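Local coordinates for type III Pentaketide Synthase (Neurospora crassa, PDB 3EUO), which probably builds pentaketides by acyl transfer, as a type III polyketide synthase of the chalcone and stilbene synthase family, at residues E87-A92 with R168-A173; I103-S108 with L158-R163; M295-A300 with D322-H327. One frame throughout, in Å; residues are numbered along the deposited sequence.

Contact 1: E87-A92 with R168-A173; sequences EASRKA and RILVLA
Ser89 meets the strand by pushing its short side chain between the ends of Leu170 and Leu172, two leucines that lie two residues apart and so come off the same side of the strand. These touches are van der Waals contacts. Ser89 OG lies 3.5 Å from Leu170 CD2, and the same OG is 3.5 Å from Leu172 CD1. Behind it, Ser89 CB rests 3.7 Å from Leu170 CD2 and 3.9 Å from Leu170 CD1, so both methyls of that leucine are used. Leu170 reaches over because its CG stands anti to the backbone N (chi1 176°), which carries the branched end to the helix although the CB itself does not head there.

The polar side of the contact stays inside the helix. Ser89 OG, turned beside its own backbone N, is hydrogen-bonded to Ala85 O one turn earlier. That bond satisfies the buried hydroxyl and lets a polar atom sit among methyl groups. Replacing Leu170 with an alanine would probably open a gap beside Ser89 and Leu127, taking away the methyl contacts on one flank of the hydroxyl.

In the fold, helix 70-96 lies on one face of the mixed sheet, in the part formed by strands 105-109, 168-175 and 204-211. Leu127 of helix 119-127 packs on both Ser89 and Leu170, joining a second helix to the same layer, while Tyr119 of that helix touches Leu172. Strand 168-175 runs between the other two strands, and Leu170 also packs on Met106 and Ile209 from these neighbours.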
loop_
_atom_site.group_PDB
_atom_site.type_symbol
_atom_site.label_atom_id
_atom_site.label_comp_id
_atom_site.label_asym_id
_atom_site.label_seq_id
_atom_site.Cartn_x
_atom_site.Cartn_y
_atom_site.Cartn_z
ATOM N N GLU A 87 -13.912 -13.974 6.204
ATOM C CA GLU A 87 -14.443 -14.534 7.457
ATOM C C GLU A 87 -13.942 -13.807 8.713
ATOM O O GLU A 87 -14.720 -13.554 9.641
ATOM C CB GLU A 87 -14.175 -16.043 7.523
ATOM C CG GLU A 87 -14.647 -16.736 8.809
ATOM C CD GLU A 87 -16.167 -16.706 9.011
ATOM O OE1 GLU A 87 -16.922 -16.413 8.055
ATOM O OE2 GLU A 87 -16.606 -16.987 10.146
ATOM N N ALA A 88 -12.651 -13.459 8.736
ATOM C CA ALA A 88 -12.071 -12.690 9.842
ATOM C C ALA A 88 -12.758 -11.327 9.973
ATOM O O ALA A 88 -13.116 -10.903 11.069
ATOM C CB ALA A 88 -10.568 -12.509 9.636
ATOM N N SER A 89 -12.947 -10.660 8.839
ATOM C CA SER A 89 -13.626 -9.369 8.797
ATOM C C SER A 89 -15.072 -9.482 9.266
ATOM O O SER A 89 -15.555 -8.606 9.988
ATOM C CB SER A 89 -13.572 -8.782 7.384
ATOM O OG SER A 89 -12.226 -8.537 6.988
ATOM N N ARG A 90 -15.751 -10.553 8.843
ATOM C CA ARG A 90 -17.132 -10.798 9.262
ATOM C C ARG A 90 -17.253 -10.916 10.780
ATOM O O ARG A 90 -18.179 -10.368 11.375
ATOM C CB ARG A 90 -17.690 -12.067 8.616
ATOM C CG ARG A 90 -18.104 -11.910 7.163
ATOM C CD ARG A 90 -18.913 -13.132 6.677
ATOM N NE ARG A 90 -19.085 -13.143 5.222
ATOM C CZ ARG A 90 -19.958 -12.389 4.551
ATOM N NH1 ARG A 90 -20.762 -11.543 5.191
ATOM N NH2 ARG A 90 -20.024 -12.481 3.226
ATOM N N LYS A 91 -16.325 -11.644 11.392
ATOM C CA LYS A 91 -16.376 -11.891 12.833
ATOM C C LYS A 91 -16.055 -10.639 13.635
ATOM O O LYS A 91 -16.661 -10.389 14.678
ATOM C CB LYS A 91 -15.453 -13.048 13.220
ATOM C CG LYS A 91 -15.942 -14.397 12.683
ATOM C CD LYS A 91 -15.179 -15.581 13.265
ATOM C CE LYS A 91 -13.828 -15.775 12.619
ATOM N NZ LYS A 91 -13.186 -17.066 13.069
ATOM N N ALA A 92 -15.101 -9.854 13.141
ATOM C CA ALA A 92 -14.769 -8.573 13.758
ATOM C C ALA A 92 -15.976 -7.641 13.714
ATOM O O ALA A 92 -16.330 -7.041 14.723
ATOM C CB ALA A 92 -13.563 -7.940 13.070
ATOM N N ARG A 168 -15.684 4.154 11.434
ATOM C CA ARG A 168 -15.609 2.746 11.788
ATOM C C ARG A 168 -14.720 2.100 10.742
ATOM O O ARG A 168 -15.111 1.984 9.572
ATOM C CB ARG A 168 -17.000 2.101 11.762
ATOM C CG ARG A 168 -18.065 2.853 12.576
ATOM C CD ARG A 168 -17.873 2.713 14.101
ATOM N NE ARG A 168 -18.990 3.344 14.811
ATOM C CZ ARG A 168 -19.034 4.624 15.186
ATOM N NH1 ARG A 168 -18.015 5.440 14.946
ATOM N NH2 ARG A 168 -20.114 5.090 15.799
ATOM N N ILE A 169 -13.524 1.685 11.154
ATOM C CA ILE A 169 -12.527 1.239 10.187
ATOM C C ILE A 169 -12.239 -0.253 10.289
ATOM O O ILE A 169 -11.857 -0.748 11.348
ATOM C CB ILE A 169 -11.215 2.053 10.301
ATOM C CG1 ILE A 169 -11.527 3.559 10.204
ATOM C CG2 ILE A 169 -10.197 1.580 9.239
ATOM C CD1 ILE A 169 -10.323 4.465 9.975
ATOM N N LEU A 170 -12.428 -0.964 9.177
ATOM C CA LEU A 170 -12.022 -2.356 9.093
ATOM C C LEU A 170 -10.517 -2.389 8.873
ATOM O O LEU A 170 -10.034 -1.953 7.822
ATOM C CB LEU A 170 -12.749 -3.087 7.951
ATOM C CG LEU A 170 -12.348 -4.552 7.698
ATOM C CD1 LEU A 170 -12.463 -5.414 8.960
ATOM C CD2 LEU A 170 -13.167 -5.160 6.584
ATOM N N VAL A 171 -9.792 -2.911 9.860
ATOM C CA VAL A 171 -8.333 -3.061 9.776
ATOM C C VAL A 171 -8.007 -4.534 9.554
ATOM O O VAL A 171 -8.318 -5.372 10.398
ATOM C CB VAL A 171 -7.616 -2.567 11.046
ATOM C CG1 VAL A 171 -6.117 -2.367 10.766
ATOM C CG2 VAL A 171 -8.237 -1.266 11.561
ATOM N N LEU A 172 -7.362 -4.844 8.433
ATOM C CA LEU A 172 -7.277 -6.230 7.977
ATOM C C LEU A 172 -5.867 -6.640 7.554
ATOM O O LEU A 172 -5.197 -5.905 6.839
ATOM C CB LEU A 172 -8.260 -6.453 6.810
ATOM C CG LEU A 172 -8.265 -7.809 6.075
ATOM C CD1 LEU A 172 -8.797 -8.924 6.970
ATOM C CD2 LEU A 172 -9.068 -7.724 4.769
ATOM N N ALA A 173 -5.441 -7.821 7.994
ATOM C CA ALA A 173 -4.182 -8.412 7.525
ATOM C C ALA A 173 -4.431 -9.811 6.992
ATOM O O ALA A 173 -5.126 -10.614 7.624
ATOM C CB ALA A 173 -3.158 -8.448 8.639
#

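Contact 2: I103-S108 with L158-R163; sequences ITHMVS and LGHTAR
His105 drives the edge of its imidazole into the face of His160, an edge-to-face (T-shaped) pair with ring centroids 4.4 Å apart and planes at 66°. The leading atom is His105 CE1, which stands over the centre of the other ring and comes to 3.3 Å from His160 NE2. His105 NE2 is also close, 3.5 Å from His160 NE2, but the angle is poor and the two nitrogens are not hydrogen-bonded. The side chains arrive from opposite directions, one from the strand and one from the end of helix 145-162. Thr104 adds a light touch, its CB 4.4 Å from His160 CE1.

Each ring is held by a hydrogen bond at its ND1. The first torsion of His105 (chi1 -54°, CG beside the backbone N) points its ring toward helix 145-162, and its ND1 is 2.7 Å from Thr104 OG1 in a hydrogen bond where either could be the donor; the oxygen lies in the plane of the ring, which fixes its rotation. The same OG1 receives the backbone N-H of Arg168, tying the pair to the next strand. His160 ND1 is hydrogen-bonded to Pro166 O, which pins that ring with one face turned to His105. Farther out, Leu156 of the same helix packs on His105, and Leu158 and Ala162 pack against Arg163 and Leu158 of the second subunit, so this helix end also belongs to the dimer contact.

The bond to Pro166 O implies a proton on His160 ND1. The C-H of His105 CE1, polarised by the nitrogens flanking it, probably meets a pi face; if His160 is neutral, a positive charge on His105 would probably strengthen that attraction.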
loop_
_atom_site.group_PDB
_atom_site.type_symbol
_atom_site.label_atom_id
_atom_site.label_comp_id
_atom_site.label_asym_id
_atom_site.label_seq_id
_atom_site.Cartn_x
_atom_site.Cartn_y
_atom_site.Cartn_z
ATOM N N ILE A 103 -19.356 0.832 7.792
ATOM C CA ILE A 103 -17.894 0.858 7.675
ATOM C C ILE A 103 -17.489 2.023 6.770
ATOM O O ILE A 103 -17.928 2.108 5.619
ATOM C CB ILE A 103 -17.327 -0.496 7.153
ATOM C CG1 ILE A 103 -17.769 -1.663 8.048
ATOM C CG2 ILE A 103 -15.804 -0.445 7.021
ATOM C CD1 ILE A 103 -17.313 -1.568 9.508
ATOM N N THR A 104 -16.648 2.906 7.305
ATOM C CA THR A 104 -16.287 4.152 6.633
ATOM C C THR A 104 -14.940 4.097 5.910
ATOM O O THR A 104 -14.739 4.793 4.913
ATOM C CB THR A 104 -16.245 5.334 7.623
ATOM O OG1 THR A 104 -15.267 5.062 8.638
ATOM C CG2 THR A 104 -17.612 5.562 8.272
ATOM N N HIS A 105 -14.014 3.301 6.445
ATOM C CA HIS A 105 -12.686 3.141 5.858
ATOM C C HIS A 105 -12.294 1.675 5.990
ATOM O O HIS A 105 -12.825 0.949 6.841
ATOM C CB HIS A 105 -11.600 3.915 6.625
ATOM C CG HIS A 105 -11.851 5.380 6.827
ATOM N ND1 HIS A 105 -12.870 5.868 7.619
ATOM C CD2 HIS A 105 -11.134 6.459 6.436
ATOM C CE1 HIS A 105 -12.801 7.187 7.661
ATOM N NE2 HIS A 105 -11.748 7.572 6.960
ATOM N N MET A 106 -11.326 1.261 5.180
ATOM C CA MET A 106 -10.704 -0.051 5.287
ATOM C C MET A 106 -9.198 0.183 5.187
ATOM O O MET A 106 -8.747 0.899 4.296
ATOM C CB MET A 106 -11.200 -0.957 4.154
ATOM C CG MET A 106 -10.723 -2.404 4.189
ATOM S SD MET A 106 -11.548 -3.349 2.862
ATOM C CE MET A 106 -12.932 -4.063 3.708
ATOM N N VAL A 107 -8.429 -0.360 6.128
ATOM C CA VAL A 107 -6.959 -0.321 6.026
ATOM C C VAL A 107 -6.469 -1.759 6.036
ATOM O O VAL A 107 -6.602 -2.447 7.047
ATOM C CB VAL A 107 -6.277 0.474 7.171
ATOM C CG1 VAL A 107 -4.758 0.500 6.973
ATOM C CG2 VAL A 107 -6.807 1.902 7.240
ATOM N N SER A 108 -5.911 -2.201 4.912
ATOM C CA SER A 108 -5.520 -3.599 4.728
ATOM C C SER A 108 -4.032 -3.715 4.494
ATOM O O SER A 108 -3.397 -2.778 4.025
ATOM C CB SER A 108 -6.262 -4.227 3.539
ATOM O OG SER A 108 -7.666 -4.098 3.697
ATOM N N LEU A 158 -9.076 9.786 13.465
ATOM C CA LEU A 158 -8.968 11.155 13.994
ATOM C C LEU A 158 -9.237 12.226 12.925
ATOM O O LEU A 158 -9.682 13.342 13.240
ATOM C CB LEU A 158 -7.624 11.366 14.707
ATOM C CG LEU A 158 -7.433 10.572 16.009
ATOM C CD1 LEU A 158 -6.029 10.731 16.548
ATOM C CD2 LEU A 158 -8.453 10.992 17.073
ATOM N N GLY A 159 -8.987 11.888 11.662
ATOM C CA GLY A 159 -9.341 12.774 10.548
ATOM C C GLY A 159 -10.844 13.000 10.486
ATOM O O GLY A 159 -11.312 14.121 10.265
ATOM N N HIS A 160 -11.604 11.932 10.705
ATOM C CA HIS A 160 -13.058 12.040 10.759
ATOM C C HIS A 160 -13.516 12.747 12.025
ATOM O O HIS A 160 -14.455 13.545 11.984
ATOM C CB HIS A 160 -13.713 10.677 10.581
ATOM C CG HIS A 160 -14.020 10.361 9.152
ATOM N ND1 HIS A 160 -15.156 9.691 8.758
ATOM C CD2 HIS A 160 -13.349 10.666 8.015
ATOM C CE1 HIS A 160 -15.163 9.580 7.439
ATOM N NE2 HIS A 160 -14.077 10.163 6.967
ATOM N N THR A 161 -12.833 12.473 13.137
ATOM C CA THR A 161 -13.079 13.195 14.391
ATOM C C THR A 161 -12.953 14.706 14.197
ATOM O O THR A 161 -13.809 15.468 14.658
ATOM C CB THR A 161 -12.144 12.721 15.511
ATOM O OG1 THR A 161 -12.344 11.320 15.717
ATOM C CG2 THR A 161 -12.438 13.451 16.811
ATOM N N ALA A 162 -11.905 15.138 13.493
ATOM C CA ALA A 162 -11.713 16.563 13.187
ATOM C C ALA A 162 -12.936 17.184 12.516
ATOM O O ALA A 162 -13.211 18.375 12.694
ATOM C CB ALA A 162 -10.471 16.768 12.319
ATOM N N ARG A 163 -13.666 16.362 11.761
ATOM C CA ARG A 163 -14.830 16.803 10.987
ATOM C C ARG A 163 -16.154 16.438 11.657
ATOM O O ARG A 163 -17.227 16.569 11.049
ATOM C CB ARG A 163 -14.775 16.217 9.568
ATOM C CG ARG A 163 -13.517 16.603 8.800
ATOM C CD ARG A 163 -13.710 16.548 7.288
ATOM N NE ARG A 163 -13.553 15.200 6.759
ATOM C CZ ARG A 163 -14.416 14.607 5.941
ATOM N NH1 ARG A 163 -15.510 15.247 5.535
ATOM N NH2 ARG A 163 -14.180 13.371 5.518
#

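Contact 3: M295-A300 with D322-H327; sequences MHPGGA and DRYINH
Tyr324 OH is the polar meeting point here: it is hydrogen-bonded to Thr46 O, and Ala300 N comes within 3.1 Å of it. The segment it faces is the His-Pro-Gly-Gly loop of the thiolase fold, linking strand 292-295 to helix 300-310. In chalcone synthases the histidine of this loop belongs to the catalytic set, and the sequence is consistent with the same for His296.

The loop bends sharply at Pro297, the centre of an inverse gamma turn closed by a weak bond of 2.9 Å from Gly298 N to His296 O. Gly299 then occupies the N-cap position, and Ala300 begins the helix, which puts the tyrosine oxygen beside a helix start, where the local field would probably suit a negative partial charge.

Packing does the rest. Tyr324 has its CG anti to the backbone N (chi1 -180°), which lays the ring along the loop from Pro297 to Ala300. At the near end, Pro297 CB sits 3.6 Å from Tyr324 CB, the two side chains running past one another in opposing senses, and Pro297 O lies 3.5 Å from Tyr324 CD1. At the far end, Ala300 CB is 3.6 Å from Tyr324 OH and 4.0 Å from Tyr324 CE2. Ile48 packs on the tyrosine, while Leu303, in the helix that Ala300 starts, and Thr334 of helix 334-342 touch Pro297.

Beside the tyrosine, Arg323 turns its end away from the loop; its NH1 forms a salt bridge of 2.8 Å with Asp322 OD2, an oxygen also paired with Arg341 NE.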
loop_
_atom_site.group_PDB
_atom_site.type_symbol
_atom_site.label_atom_id
_atom_site.label_comp_id
_atom_site.label_asym_id
_atom_site.label_seq_id
_atom_site.Cartn_x
_atom_site.Cartn_y
_atom_site.Cartn_z
ATOM N N MET A 295 3.312 -9.237 21.915
ATOM C CA MET A 295 4.452 -9.177 21.002
ATOM C C MET A 295 4.174 -9.978 19.740
ATOM O O MET A 295 3.606 -11.067 19.813
ATOM C CB MET A 295 5.702 -9.748 21.680
ATOM C CG MET A 295 6.970 -9.702 20.825
ATOM S SD MET A 295 7.699 -8.051 20.712
ATOM C CE MET A 295 7.593 -7.586 22.444
ATOM N N HIS A 296 4.578 -9.450 18.587
ATOM C CA HIS A 296 4.575 -10.256 17.376
ATOM C C HIS A 296 5.727 -11.251 17.484
ATOM O O HIS A 296 6.888 -10.844 17.613
ATOM C CB HIS A 296 4.741 -9.416 16.109
ATOM C CG HIS A 296 4.860 -10.247 14.870
ATOM N ND1 HIS A 296 6.017 -10.322 14.123
ATOM C CD2 HIS A 296 3.977 -11.086 14.280
ATOM C CE1 HIS A 296 5.832 -11.154 13.113
ATOM N NE2 HIS A 296 4.600 -11.626 13.182
ATOM N N PRO A 297 5.411 -12.557 17.442
ATOM C CA PRO A 297 6.448 -13.564 17.635
ATOM C C PRO A 297 7.172 -13.871 16.323
ATOM O O PRO A 297 6.938 -14.920 15.709
ATOM C CB PRO A 297 5.660 -14.766 18.143
ATOM C CG PRO A 297 4.310 -14.644 17.466
ATOM C CD PRO A 297 4.080 -13.161 17.227
ATOM N N GLY A 298 8.032 -12.943 15.902
ATOM C CA GLY A 298 8.767 -13.060 14.641
ATOM C C GLY A 298 9.668 -14.282 14.603
ATOM O O GLY A 298 9.872 -14.876 13.542
ATOM N N GLY A 299 10.195 -14.643 15.771
ATOM C CA GLY A 299 10.999 -15.853 15.985
ATOM C C GLY A 299 11.120 -16.069 17.487
ATOM O O GLY A 299 10.834 -15.157 18.268
ATOM N N ALA A 300 11.550 -17.259 17.910
ATOM C CA ALA A 300 11.678 -17.541 19.344
ATOM C C ALA A 300 12.614 -16.565 20.055
ATOM O O ALA A 300 12.352 -16.177 21.198
ATOM C CB ALA A 300 12.103 -18.978 19.595
ATOM N N ASP A 322 1.369 -18.599 22.686
ATOM C CA ASP A 322 0.273 -19.453 22.247
ATOM C C ASP A 322 0.147 -19.465 20.726
ATOM O O ASP A 322 0.016 -20.528 20.117
ATOM C CB ASP A 322 -1.046 -18.995 22.876
ATOM C CG ASP A 322 -2.209 -19.877 22.483
ATOM O OD1 ASP A 322 -2.454 -20.876 23.189
ATOM O OD2 ASP A 322 -2.884 -19.570 21.473
ATOM N N ARG A 323 0.176 -18.277 20.129
ATOM C CA ARG A 323 0.125 -18.134 18.668
ATOM C C ARG A 323 1.336 -18.770 17.988
ATOM O O ARG A 323 1.201 -19.548 17.045
ATOM C CB ARG A 323 0.030 -16.654 18.288
ATOM C CG ARG A 323 -1.367 -16.205 17.915
ATOM C CD ARG A 323 -2.349 -16.331 19.066
ATOM N NE ARG A 323 -3.690 -16.507 18.521
ATOM C CZ ARG A 323 -4.328 -17.668 18.438
ATOM N NH1 ARG A 323 -3.777 -18.783 18.901
ATOM N NH2 ARG A 323 -5.535 -17.704 17.905
ATOM N N TYR A 324 2.516 -18.452 18.499
ATOM C CA TYR A 324 3.761 -18.897 17.908
ATOM C C TYR A 324 3.882 -20.423 17.900
ATOM O O TYR A 324 4.181 -21.031 16.866
ATOM C CB TYR A 324 4.927 -18.274 18.667
ATOM C CG TYR A 324 6.287 -18.664 18.142
ATOM C CD1 TYR A 324 6.769 -18.153 16.934
ATOM C CD2 TYR A 324 7.092 -19.536 18.858
ATOM C CE1 TYR A 324 8.035 -18.517 16.459
ATOM C CE2 TYR A 324 8.352 -19.911 18.389
ATOM C CZ TYR A 324 8.811 -19.401 17.199
ATOM O OH TYR A 324 10.051 -19.774 16.755
ATOM N N ILE A 325 3.631 -21.037 19.055
ATOM C CA ILE A 325 3.776 -22.483 19.181
ATOM C C ILE A 325 2.761 -23.238 18.328
ATOM O O ILE A 325 3.113 -24.212 17.660
ATOM C CB ILE A 325 3.698 -22.942 20.662
ATOM C CG1 ILE A 325 4.895 -22.389 21.442
ATOM C CG2 ILE A 325 3.672 -24.476 20.753
ATOM C CD1 ILE A 325 4.815 -22.592 22.958
ATOM N N ASN A 326 1.510 -22.782 18.342
ATOM C CA ASN A 326 0.429 -23.517 17.721
ATOM C C ASN A 326 0.103 -23.142 16.277
ATOM O O ASN A 326 -0.606 -23.888 15.595
ATOM C CB ASN A 326 -0.816 -23.420 18.605
ATOM C CG ASN A 326 -0.580 -24.011 19.977
ATOM O OD1 ASN A 326 -0.497 -23.292 20.971
ATOM N ND2 ASN A 326 -0.419 -25.331 20.033
ATOM N N HIS A 327 0.633 -22.008 15.811
ATOM C CA HIS A 327 0.311 -21.517 14.460
ATOM C C HIS A 327 1.499 -20.986 13.668
ATOM O O HIS A 327 1.409 -20.834 12.446
ATOM C CB HIS A 327 -0.776 -20.437 14.527
ATOM C CG HIS A 327 -2.041 -20.899 15.177
ATOM N ND1 HIS A 327 -3.027 -21.572 14.491
ATOM C CD2 HIS A 327 -2.468 -20.806 16.459
ATOM C CE1 HIS A 327 -4.016 -21.861 15.318
ATOM N NE2 HIS A 327 -3.700 -21.408 16.518
#

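Contacts 1 and 2 belong together: their centres are 14 Å apart, and strands 105-109 and 168-175 are parallel neighbours, joined by probable hydrogen bonds such as Leu170 O to Val107 N. Along the chain, both segments of contact 2 fall between the two of contact 1. The strand pair has helices 70-96 and 119-127 packed on one set of side chains and helix 145-162 on the alternate set, a layered arrangement fitting the thiolase fold. Contact 3 comes later, its centre 21 Å from that of contact 1 and 31 Å from that of contact 2, touching neither. It follows strand 292-295, an outermost strand of the same mixed sheet, so one sheet ties all three together.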